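Side-chain contacts in uncharacterized protein (Bacteroides cellulosilyticus, PDB 5JVK), which is probably an endo-acting glycoside hydrolase of family 39, splitting O-glycosidic bonds in carbohydrate chains: residues R132-L137 with E217-N222; G277-Q282 with K332-W337; K231-L236 with G267-P272. All coordinates share one frame; numbering follows the deposited sequence.

Contact 1. Residues R132-L137 with E217-N222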
loop_
_atom_site.group_PDB
_atom_site.type_symbol
_atom_site.label_atom_id
_atom_site.label_comp_id
_atom_site.label_asym_id
_atom_site.label_seq_id
_atom_site.Cartn_x
_atom_site.Cartn_y
_atom_site.Cartn_z
ATOM N N ARG A 132 -3.611 -2.465 7.203
ATOM C CA ARG A 132 -2.288 -2.691 7.779
ATOM C C ARG A 132 -1.374 -1.513 7.476
ATOM O O ARG A 132 -1.535 -0.840 6.457
ATOM C CB ARG A 132 -1.663 -3.965 7.213
ATOM C CG ARG A 132 -2.429 -5.240 7.518
ATOM C CD ARG A 132 -1.755 -6.431 6.863
ATOM N NE ARG A 132 -2.520 -7.669 7.011
ATOM C CZ ARG A 132 -2.557 -8.433 8.104
ATOM N NH1 ARG A 132 -1.878 -8.106 9.205
ATOM N NH2 ARG A 132 -3.291 -9.542 8.099
ATOM N N ILE A 133 -0.422 -1.264 8.374
ATOM C CA ILE A 133 0.652 -0.302 8.124
ATOM C C ILE A 133 1.995 -0.895 8.529
ATOM O O ILE A 133 2.064 -1.726 9.431
ATOM C CB ILE A 133 0.426 1.063 8.821
ATOM C CG1 ILE A 133 0.338 0.925 10.355
ATOM C CG2 ILE A 133 -0.806 1.751 8.244
ATOM C CD1 ILE A 133 1.646 1.135 11.097
ATOM N N ARG A 134 3.049 -0.471 7.837
ATOM C CA ARG A 134 4.413 -0.887 8.138
ATOM C C ARG A 134 5.235 0.342 8.488
ATOM O O ARG A 134 5.164 1.355 7.791
ATOM C CB ARG A 134 5.033 -1.607 6.941
ATOM C CG ARG A 134 6.461 -2.092 7.159
ATOM C CD ARG A 134 6.901 -2.931 5.977
ATOM N NE ARG A 134 8.266 -3.452 6.093
ATOM C CZ ARG A 134 9.364 -2.914 5.554
ATOM N NH1 ARG A 134 9.330 -1.783 4.846
ATOM N NH2 ARG A 134 10.532 -3.519 5.732
ATOM N N THR A 135 6.014 0.250 9.563
ATOM C CA THR A 135 6.955 1.311 9.909
ATOM C C THR A 135 8.167 0.779 10.666
ATOM O O THR A 135 8.163 -0.346 11.168
ATOM C CB THR A 135 6.267 2.453 10.684
ATOM O OG1 THR A 135 7.132 3.594 10.717
ATOM C CG2 THR A 135 5.898 2.032 12.106
ATOM N N ASP A 136 9.201 1.610 10.728
ATOM C CA ASP A 136 10.500 1.214 11.260
ATOM C C ASP A 136 10.568 1.334 12.771
ATOM O O ASP A 136 9.851 2.127 13.386
ATOM C CB ASP A 136 11.609 2.074 10.656
ATOM C CG ASP A 136 11.711 1.917 9.163
ATOM O OD1 ASP A 136 12.338 0.935 8.705
ATOM O OD2 ASP A 136 11.162 2.783 8.445
ATOM N N LEU A 137 11.443 0.528 13.356
ATOM C CA LEU A 137 11.846 0.682 14.740
ATOM C C LEU A 137 13.342 0.404 14.808
ATOM O O LEU A 137 13.787 -0.694 14.476
ATOM C CB LEU A 137 11.054 -0.274 15.638
ATOM C CG LEU A 137 11.204 -0.144 17.161
ATOM C CD1 LEU A 137 12.524 -0.723 17.654
ATOM C CD2 LEU A 137 11.051 1.303 17.613
ATOM N N GLU A 217 2.825 -8.717 14.181
ATOM C CA GLU A 217 3.734 -8.941 13.051
ATOM C C GLU A 217 5.030 -8.155 13.247
ATOM O O GLU A 217 5.013 -6.921 13.271
ATOM C CB GLU A 217 3.079 -8.524 11.728
ATOM C CG GLU A 217 1.946 -9.429 11.260
ATOM C CD GLU A 217 0.623 -9.150 11.954
ATOM O OE1 GLU A 217 0.194 -7.978 11.986
ATOM O OE2 GLU A 217 0.008 -10.106 12.469
ATOM N N TRP A 218 6.142 -8.881 13.381
ATOM C CA TRP A 218 7.465 -8.296 13.591
ATOM C C TRP A 218 8.420 -8.793 12.515
ATOM O O TRP A 218 8.576 -10.003 12.336
ATOM C CB TRP A 218 7.999 -8.675 14.971
ATOM C CG TRP A 218 7.231 -8.069 16.109
ATOM C CD1 TRP A 218 6.166 -8.618 16.763
ATOM C CD2 TRP A 218 7.477 -6.802 16.732
ATOM N NE1 TRP A 218 5.730 -7.769 17.754
ATOM C CE2 TRP A 218 6.518 -6.648 17.759
ATOM C CE3 TRP A 218 8.417 -5.781 16.524
ATOM C CZ2 TRP A 218 6.467 -5.509 18.578
ATOM C CZ3 TRP A 218 8.367 -4.646 17.341
ATOM C CH2 TRP A 218 7.398 -4.522 18.355
ATOM N N GLU A 219 9.057 -7.854 11.813
ATOM C CA GLU A 219 9.948 -8.158 10.693
ATOM C C GLU A 219 11.385 -7.883 11.114
ATOM O O GLU A 219 11.711 -6.768 11.510
ATOM C CB GLU A 219 9.567 -7.307 9.477
ATOM C CG GLU A 219 10.287 -7.663 8.181
ATOM C CD GLU A 219 9.853 -6.801 7.003
ATOM O OE1 GLU A 219 9.280 -5.711 7.221
ATOM O OE2 GLU A 219 10.090 -7.208 5.846
ATOM N N LEU A 220 12.239 -8.900 11.034
ATOM C CA LEU A 220 13.627 -8.778 11.478
ATOM C C LEU A 220 14.492 -8.193 10.357
ATOM O O LEU A 220 14.834 -8.882 9.396
ATOM C CB LEU A 220 14.152 -10.139 11.970
ATOM C CG LEU A 220 15.487 -10.226 12.733
ATOM C CD1 LEU A 220 16.686 -9.892 11.852
ATOM C CD2 LEU A 220 15.481 -9.339 13.975
ATOM N N TRP A 221 14.816 -6.908 10.497
ATOM C CA TRP A 221 15.760 -6.173 9.640
ATOM C C TRP A 221 15.155 -5.800 8.284
ATOM O O TRP A 221 14.431 -6.588 7.682
ATOM C CB TRP A 221 17.086 -6.943 9.454
ATOM C CG TRP A 221 18.297 -6.074 9.575
ATOM C CD1 TRP A 221 18.914 -5.380 8.578
ATOM C CD2 TRP A 221 19.029 -5.794 10.772
ATOM N NE1 TRP A 221 19.992 -4.688 9.077
ATOM C CE2 TRP A 221 20.088 -4.927 10.422
ATOM C CE3 TRP A 221 18.896 -6.196 12.109
ATOM C CZ2 TRP A 221 21.009 -4.447 11.360
ATOM C CZ3 TRP A 221 19.813 -5.721 13.045
ATOM C CH2 TRP A 221 20.856 -4.853 12.663
ATOM N N ASN A 222 15.454 -4.587 7.821
ATOM C CA ASN A 222 14.998 -4.102 6.519
ATOM C C ASN A 222 16.116 -4.216 5.482
ATOM O O ASN A 222 17.140 -3.541 5.591
ATOM C CB ASN A 222 14.541 -2.648 6.615
ATOM C CG ASN A 222 14.012 -2.124 5.295
ATOM O OD1 ASN A 222 12.921 -2.487 4.865
ATOM N ND2 ASN A 222 14.792 -1.282 4.638
HETATM O O HOH W 1 0.018 -6.066 9.726
HETATM O O HOH W 2 -2.580 -10.106 11.332
#
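Arg134 meets Glu219 and Asn222 with the edge of its guanidinium, and this is the tight half of the contact. Arg134 NE donates to Glu219 OE1 at 2.7 Å, using the syn lone pair of that oxygen. Arg134 NH2 reaches the same Glu219 OE1 at 2.9 Å but from above the carboxylate plane, so two nitrogens grip one atom side-on in a salt bridge. Arg134 NH2 also gives a nearly straight bond (172°) to Asn222 OD1 at 2.7 Å, in the carbonyl plane. Both acceptors lie in the guanidinium plane, which fixes its rotation. The arginine gets there at full stretch: CG is anti to the backbone N (chi1 -180°) and the chain runs extended to NE.

The two strands, 132-138 and 217-220, are the second and fourth of an eight-stranded parallel barrel, the (beta/alpha)8 fold of clan GH-A. Strand 168-174 lies between them, so the side chains bridge the barrel interior. Arg134 NH1 makes a salt bridge to Glu340 on the seventh strand, and Glu219 OE2 is held by Ser286 and Thr339. A leucine in place of Arg134 would probably leave Glu219 OE1 and Asn222 OD1 without their donors and Glu340 without its salt-bridge mate.

Toward the start of the strands the fit is looser and bridged by two waters. Arg132 NH1 and Glu217 OE1 form a salt bridge at 3.5 Å, with guanidinium and carboxylate planes almost perpendicular (89°). Water 1 accepts from Arg132 NH1 at 2.8 Å and donates to Glu217 OE1; water 2 accepts from the same nitrogen and donates to Glu217 OE2 at 2.8 Å. Arg132 NE is turned to another partner, the carbonyl oxygen of Leu104.

Contact 2. Residues G277-Q282 with K332-W337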
loop_
_atom_site.group_PDB
_atom_site.type_symbol
_atom_site.label_atom_id
_atom_site.label_comp_id
_atom_site.label_asym_id
_atom_site.label_seq_id
_atom_site.Cartn_x
_atom_site.Cartn_y
_atom_site.Cartn_z
ATOM N N GLY A 277 18.575 -26.203 6.569
ATOM C CA GLY A 277 17.749 -26.681 7.684
ATOM C C GLY A 277 17.211 -25.613 8.629
ATOM O O GLY A 277 16.969 -25.895 9.805
ATOM N N GLY A 278 17.004 -24.398 8.117
ATOM C CA GLY A 278 16.579 -23.253 8.937
ATOM C C GLY A 278 15.086 -22.947 8.967
ATOM O O GLY A 278 14.683 -21.946 9.557
ATOM N N VAL A 279 14.269 -23.804 8.350
ATOM C CA VAL A 279 12.819 -23.574 8.209
ATOM C C VAL A 279 12.071 -23.264 9.519
ATOM O O VAL A 279 11.161 -22.426 9.524
ATOM C CB VAL A 279 12.125 -24.756 7.469
ATOM C CG1 VAL A 279 12.125 -26.034 8.305
ATOM C CG2 VAL A 279 10.705 -24.386 7.052
ATOM N N ASP A 280 12.461 -23.921 10.614
ATOM C CA ASP A 280 11.768 -23.784 11.911
ATOM C C ASP A 280 11.985 -22.454 12.627
ATOM O O ASP A 280 11.204 -22.106 13.515
ATOM C CB ASP A 280 12.169 -24.912 12.873
ATOM C CG ASP A 280 11.646 -26.262 12.444
ATOM O OD1 ASP A 280 10.444 -26.371 12.118
ATOM O OD2 ASP A 280 12.436 -27.226 12.446
ATOM N N PHE A 281 13.028 -21.713 12.252
ATOM C CA PHE A 281 13.390 -20.475 12.955
ATOM C C PHE A 281 12.665 -19.216 12.452
ATOM O O PHE A 281 13.067 -18.094 12.779
ATOM C CB PHE A 281 14.916 -20.308 12.942
ATOM C CG PHE A 281 15.638 -21.454 13.597
ATOM C CD1 PHE A 281 15.773 -21.505 14.985
ATOM C CD2 PHE A 281 16.139 -22.507 12.840
ATOM C CE1 PHE A 281 16.417 -22.572 15.600
ATOM C CE2 PHE A 281 16.784 -23.578 13.449
ATOM C CZ PHE A 281 16.925 -23.610 14.830
ATOM N N GLN A 282 11.607 -19.405 11.654
ATOM C CA GLN A 282 10.669 -18.334 11.302
ATOM C C GLN A 282 9.226 -18.830 11.313
ATOM O O GLN A 282 8.962 -20.034 11.229
ATOM C CB GLN A 282 10.943 -17.776 9.901
ATOM C CG GLN A 282 12.401 -17.664 9.498
ATOM C CD GLN A 282 12.829 -18.680 8.461
ATOM O OE1 GLN A 282 12.515 -19.867 8.556
ATOM N NE2 GLN A 282 13.560 -18.213 7.460
ATOM N N LYS A 332 3.491 -26.422 9.971
ATOM C CA LYS A 332 2.915 -25.116 9.680
ATOM C C LYS A 332 3.619 -24.555 8.452
ATOM O O LYS A 332 4.825 -24.741 8.269
ATOM C CB LYS A 332 3.063 -24.147 10.860
ATOM C CG LYS A 332 2.376 -24.586 12.149
ATOM C CD LYS A 332 0.855 -24.527 12.061
ATOM C CE LYS A 332 0.204 -25.256 13.229
ATOM N NZ LYS A 332 -1.261 -25.441 13.042
ATOM N N GLU A 333 2.849 -23.880 7.609
ATOM C CA GLU A 333 3.356 -23.297 6.379
ATOM C C GLU A 333 3.967 -21.934 6.687
ATOM O O GLU A 333 3.395 -21.168 7.460
ATOM C CB GLU A 333 2.202 -23.157 5.394
ATOM C CG GLU A 333 2.618 -22.799 3.986
ATOM C CD GLU A 333 1.505 -23.039 2.991
ATOM O OE1 GLU A 333 0.952 -22.053 2.463
ATOM O OE2 GLU A 333 1.175 -24.218 2.750
ATOM N N LEU A 334 5.127 -21.637 6.103
ATOM C CA LEU A 334 5.721 -20.305 6.236
ATOM C C LEU A 334 4.896 -19.293 5.435
ATOM O O LEU A 334 4.647 -19.491 4.243
ATOM C CB LEU A 334 7.171 -20.277 5.749
ATOM C CG LEU A 334 8.234 -21.035 6.548
ATOM C CD1 LEU A 334 9.575 -20.916 5.836
ATOM C CD2 LEU A 334 8.339 -20.516 7.974
ATOM N N SER A 335 4.469 -18.221 6.097
ATOM C CA SER A 335 3.730 -17.149 5.431
ATOM C C SER A 335 4.692 -16.255 4.641
ATOM O O SER A 335 5.840 -16.054 5.046
ATOM C CB SER A 335 2.936 -16.323 6.448
ATOM O OG SER A 335 3.769 -15.858 7.497
ATOM N N VAL A 336 4.221 -15.739 3.508
ATOM C CA VAL A 336 5.010 -14.853 2.653
ATOM C C VAL A 336 4.394 -13.462 2.708
ATOM O O VAL A 336 3.251 -13.279 2.305
ATOM C CB VAL A 336 5.052 -15.357 1.193
ATOM C CG1 VAL A 336 5.903 -14.439 0.321
ATOM C CG2 VAL A 336 5.579 -16.783 1.147
ATOM N N TRP A 337 5.160 -12.489 3.198
ATOM C CA TRP A 337 4.681 -11.120 3.379
ATOM C C TRP A 337 5.339 -10.185 2.368
ATOM O O TRP A 337 6.559 -10.075 2.336
ATOM C CB TRP A 337 4.988 -10.661 4.802
ATOM C CG TRP A 337 4.245 -11.449 5.831
ATOM C CD1 TRP A 337 4.553 -12.699 6.288
ATOM C CD2 TRP A 337 3.056 -11.051 6.522
ATOM N NE1 TRP A 337 3.631 -13.102 7.225
ATOM C CE2 TRP A 337 2.702 -12.109 7.390
ATOM C CE3 TRP A 337 2.257 -9.901 6.496
ATOM C CZ2 TRP A 337 1.583 -12.051 8.226
ATOM C CZ3 TRP A 337 1.141 -9.844 7.329
ATOM C CH2 TRP A 337 0.816 -10.915 8.181
#
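Leu334 and Val279 cross at a slant, meeting methyl to methyl: Leu334 CD1 lies 3.8 Å from Val279 CG2. The other branch of the leucine is turned to the backbone, with CD2 at 3.3 Å from Gln282 O and 3.7 Å from Val279 O, so the isobutyl group fits against both the valine side chain and two carbonyl oxygens. Leu334 has CG anti to its carbonyl carbon (chi1 -68°), and its CB points at the facing segment. In Val279 it is CG2, anti to the backbone N, that meets the leucine.

These residues join two neighbouring beta-alpha units of the barrel: 277-282 links helix 270-275 to the sixth strand, 284-287, and Leu334 directly precedes the seventh, 335-341. Gly277, with positive phi, is the C' residue of a Schellman motif that ends the helix. Ile270 of that helix also packs on Leu334. The turn that presents Val279 is shaped by a backbone hydrogen bond from Phe281 N to Gly278 O at 3.2 Å.

Contact 3. Residues K231-L236 with G267-P272; sequences KDYLPL and GAFIIP
The ring of Tyr233 takes the edge of Phe269 on one of its faces, in a T-shaped (edge-to-face) pair. The ring planes stand at 86° and the centroids are 5.0 Å apart, values that leave little doubt about the geometry. The leading edge of the phenylalanine is made of CE1 and CZ. Phe269 CE1 sits 3.6 Å above the tyrosine plane, displaced toward the rim on the CG-CD2 side and not over the ring centre, which is why it comes within 3.8 Å of Tyr233 CG. Phe269 CZ lies 3.6 Å from Tyr233 CE2, a little farther along the same side. Seen from the phenylalanine, Tyr233 CG falls in the plane of the ring, at its edge.

Both rings are carried toward each other by CG anti to the backbone N (chi1 -164° for Tyr233, 169° for Phe269), and the two side chains cross at about a right angle. The pair joins helix 229-247, which follows the fourth barrel strand, to the start of the region around helix 270-275, between the fifth and sixth strands. Strand 217-220, helix 229-247 and strand 252-255 form one beta-alpha-beta crossover of the (beta/alpha)8 barrel, and Ser255 at the end of the last strand touches both side chains. The far end of the tyrosine is fixed by a hydrogen bond from its hydroxyl group to the carbonyl oxygen of Leu220.

The helix that bears Tyr233 is irregular here. A wider pi-type turn spans 231-233, and the backbone nitrogen of Pro235, which carries no hydrogen, cannot bond to the preceding turn, so a kink follows. On the other segment, Ile271 N bonds to Gly267 O at 3.1 Å, bracing the turn that holds the phenylalanine.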
loop_
_atom_site.group_PDB
_atom_site.type_symbol
_atom_site.label_atom_id
_atom_site.label_comp_id
_atom_site.label_asym_id
_atom_site.label_seq_id
_atom_site.Cartn_x
_atom_site.Cartn_y
_atom_site.Cartn_z
ATOM N N LYS A 231 25.211 -17.763 6.384
ATOM C CA LYS A 231 26.381 -17.490 7.235
ATOM C C LYS A 231 26.201 -16.339 8.226
ATOM O O LYS A 231 26.797 -16.371 9.301
ATOM C CB LYS A 231 27.625 -17.230 6.377
ATOM C CG LYS A 231 28.087 -18.441 5.581
ATOM C CD LYS A 231 29.286 -18.114 4.708
ATOM C CE LYS A 231 29.643 -19.286 3.807
ATOM N NZ LYS A 231 30.790 -18.974 2.912
ATOM N N ASP A 232 25.413 -15.324 7.862
ATOM C CA ASP A 232 25.205 -14.138 8.713
ATOM C C ASP A 232 23.809 -14.069 9.328
ATOM O O ASP A 232 23.676 -13.929 10.548
ATOM C CB ASP A 232 25.482 -12.851 7.924
ATOM C CG ASP A 232 26.923 -12.749 7.436
ATOM O OD1 ASP A 232 27.836 -13.301 8.089
ATOM O OD2 ASP A 232 27.143 -12.102 6.391
ATOM N N TYR A 233 22.776 -14.166 8.492
ATOM C CA TYR A 233 21.394 -13.963 8.943
ATOM C C TYR A 233 20.859 -15.104 9.816
ATOM O O TYR A 233 20.287 -14.850 10.874
ATOM C CB TYR A 233 20.455 -13.733 7.751
ATOM C CG TYR A 233 19.115 -13.151 8.147
ATOM C CD1 TYR A 233 18.874 -11.777 8.064
ATOM C CD2 TYR A 233 18.087 -13.971 8.617
ATOM C CE1 TYR A 233 17.648 -11.241 8.432
ATOM C CE2 TYR A 233 16.864 -13.444 8.992
ATOM C CZ TYR A 233 16.650 -12.082 8.899
ATOM O OH TYR A 233 15.431 -11.567 9.259
ATOM N N LEU A 234 21.034 -16.347 9.373
ATOM C CA LEU A 234 20.478 -17.505 10.090
ATOM C C LEU A 234 21.008 -17.671 11.532
ATOM O O LEU A 234 20.231 -18.022 12.420
ATOM C CB LEU A 234 20.653 -18.798 9.270
ATOM C CG LEU A 234 20.070 -20.109 9.817
ATOM C CD1 LEU A 234 18.605 -19.971 10.212
ATOM C CD2 LEU A 234 20.231 -21.214 8.785
ATOM N N PRO A 235 22.315 -17.422 11.770
ATOM C CA PRO A 235 22.807 -17.370 13.152
ATOM C C PRO A 235 22.082 -16.367 14.048
ATOM O O PRO A 235 21.705 -16.716 15.167
ATOM C CB PRO A 235 24.272 -16.969 12.979
ATOM C CG PRO A 235 24.659 -17.606 11.695
ATOM C CD PRO A 235 23.435 -17.570 10.819
ATOM N N LEU A 236 21.894 -15.143 13.558
ATOM C CA LEU A 236 21.138 -14.119 14.285
ATOM C C LEU A 236 19.701 -14.585 14.528
ATOM O O LEU A 236 19.176 -14.446 15.631
ATOM C CB LEU A 236 21.159 -12.788 13.516
ATOM C CG LEU A 236 20.458 -11.529 14.064
ATOM C CD1 LEU A 236 18.955 -11.566 13.860
ATOM C CD2 LEU A 236 20.765 -11.281 15.532
ATOM N N GLY A 267 13.181 -16.390 -4.629
ATOM C CA GLY A 267 13.547 -17.199 -3.466
ATOM C C GLY A 267 15.009 -17.099 -3.077
ATOM O O GLY A 267 15.567 -18.050 -2.536
ATOM N N ALA A 268 15.623 -15.944 -3.324
ATOM C CA ALA A 268 17.063 -15.772 -3.106
ATOM C C ALA A 268 17.461 -15.775 -1.627
ATOM O O ALA A 268 18.595 -16.130 -1.309
ATOM C CB ALA A 268 17.562 -14.505 -3.788
ATOM N N PHE A 269 16.549 -15.376 -0.738
ATOM C CA PHE A 269 16.790 -15.437 0.711
ATOM C C PHE A 269 16.342 -16.770 1.305
ATOM O O PHE A 269 17.097 -17.406 2.042
ATOM C CB PHE A 269 16.084 -14.295 1.454
ATOM C CG PHE A 269 16.090 -14.456 2.954
ATOM C CD1 PHE A 269 17.186 -14.048 3.709
ATOM C CD2 PHE A 269 15.008 -15.044 3.612
ATOM C CE1 PHE A 269 17.198 -14.214 5.091
ATOM C CE2 PHE A 269 15.017 -15.212 4.990
ATOM C CZ PHE A 269 16.112 -14.796 5.732
ATOM N N ILE A 270 15.108 -17.169 1.007
ATOM C CA ILE A 270 14.479 -18.316 1.673
ATOM C C ILE A 270 15.085 -19.669 1.273
ATOM O O ILE A 270 15.262 -20.530 2.132
ATOM C CB ILE A 270 12.930 -18.310 1.503
ATOM C CG1 ILE A 270 12.250 -19.214 2.544
ATOM C CG2 ILE A 270 12.504 -18.713 0.097
ATOM C CD1 ILE A 270 12.357 -18.720 3.971
ATOM N N ILE A 271 15.418 -19.849 -0.007
ATOM C CA ILE A 271 15.928 -21.142 -0.496
ATOM C C ILE A 271 17.263 -21.556 0.168
ATOM O O ILE A 271 17.391 -22.705 0.591
ATOM C CB ILE A 271 16.002 -21.199 -2.051
ATOM C CG1 ILE A 271 14.582 -21.166 -2.643
ATOM C CG2 ILE A 271 16.746 -22.448 -2.531
ATOM C CD1 ILE A 271 14.528 -20.991 -4.148
ATOM N N PRO A 272 18.251 -20.637 0.258
ATOM C CA PRO A 272 19.463 -20.960 1.033
ATOM C C PRO A 272 19.203 -21.306 2.505
ATOM O O PRO A 272 19.875 -22.180 3.057
ATOM C CB PRO A 272 20.299 -19.678 0.944
ATOM C CG PRO A 272 19.841 -18.997 -0.291
ATOM C CD PRO A 272 18.410 -19.391 -0.518
#

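From the N terminus, contact 1 comes first: it closes the path from the second barrel strand to the fourth, 79 intervening residues. Contact 3 follows, joining helix 229-247 to the segment entering helix 270-275, and contact 2 then joins the turn after that helix to the residue just before the seventh strand. The three loops run in series, neither nesting nor crossing. Contacts 2 and 3 have centres about 12 Å apart and also meet where Leu234 packs on Gly278. Contact 1 touches contact 2 through Trp337, against Glu217 and Arg132, and contact 3 through Leu220 on Leu236. Barrel interior and outer helices are thus connected.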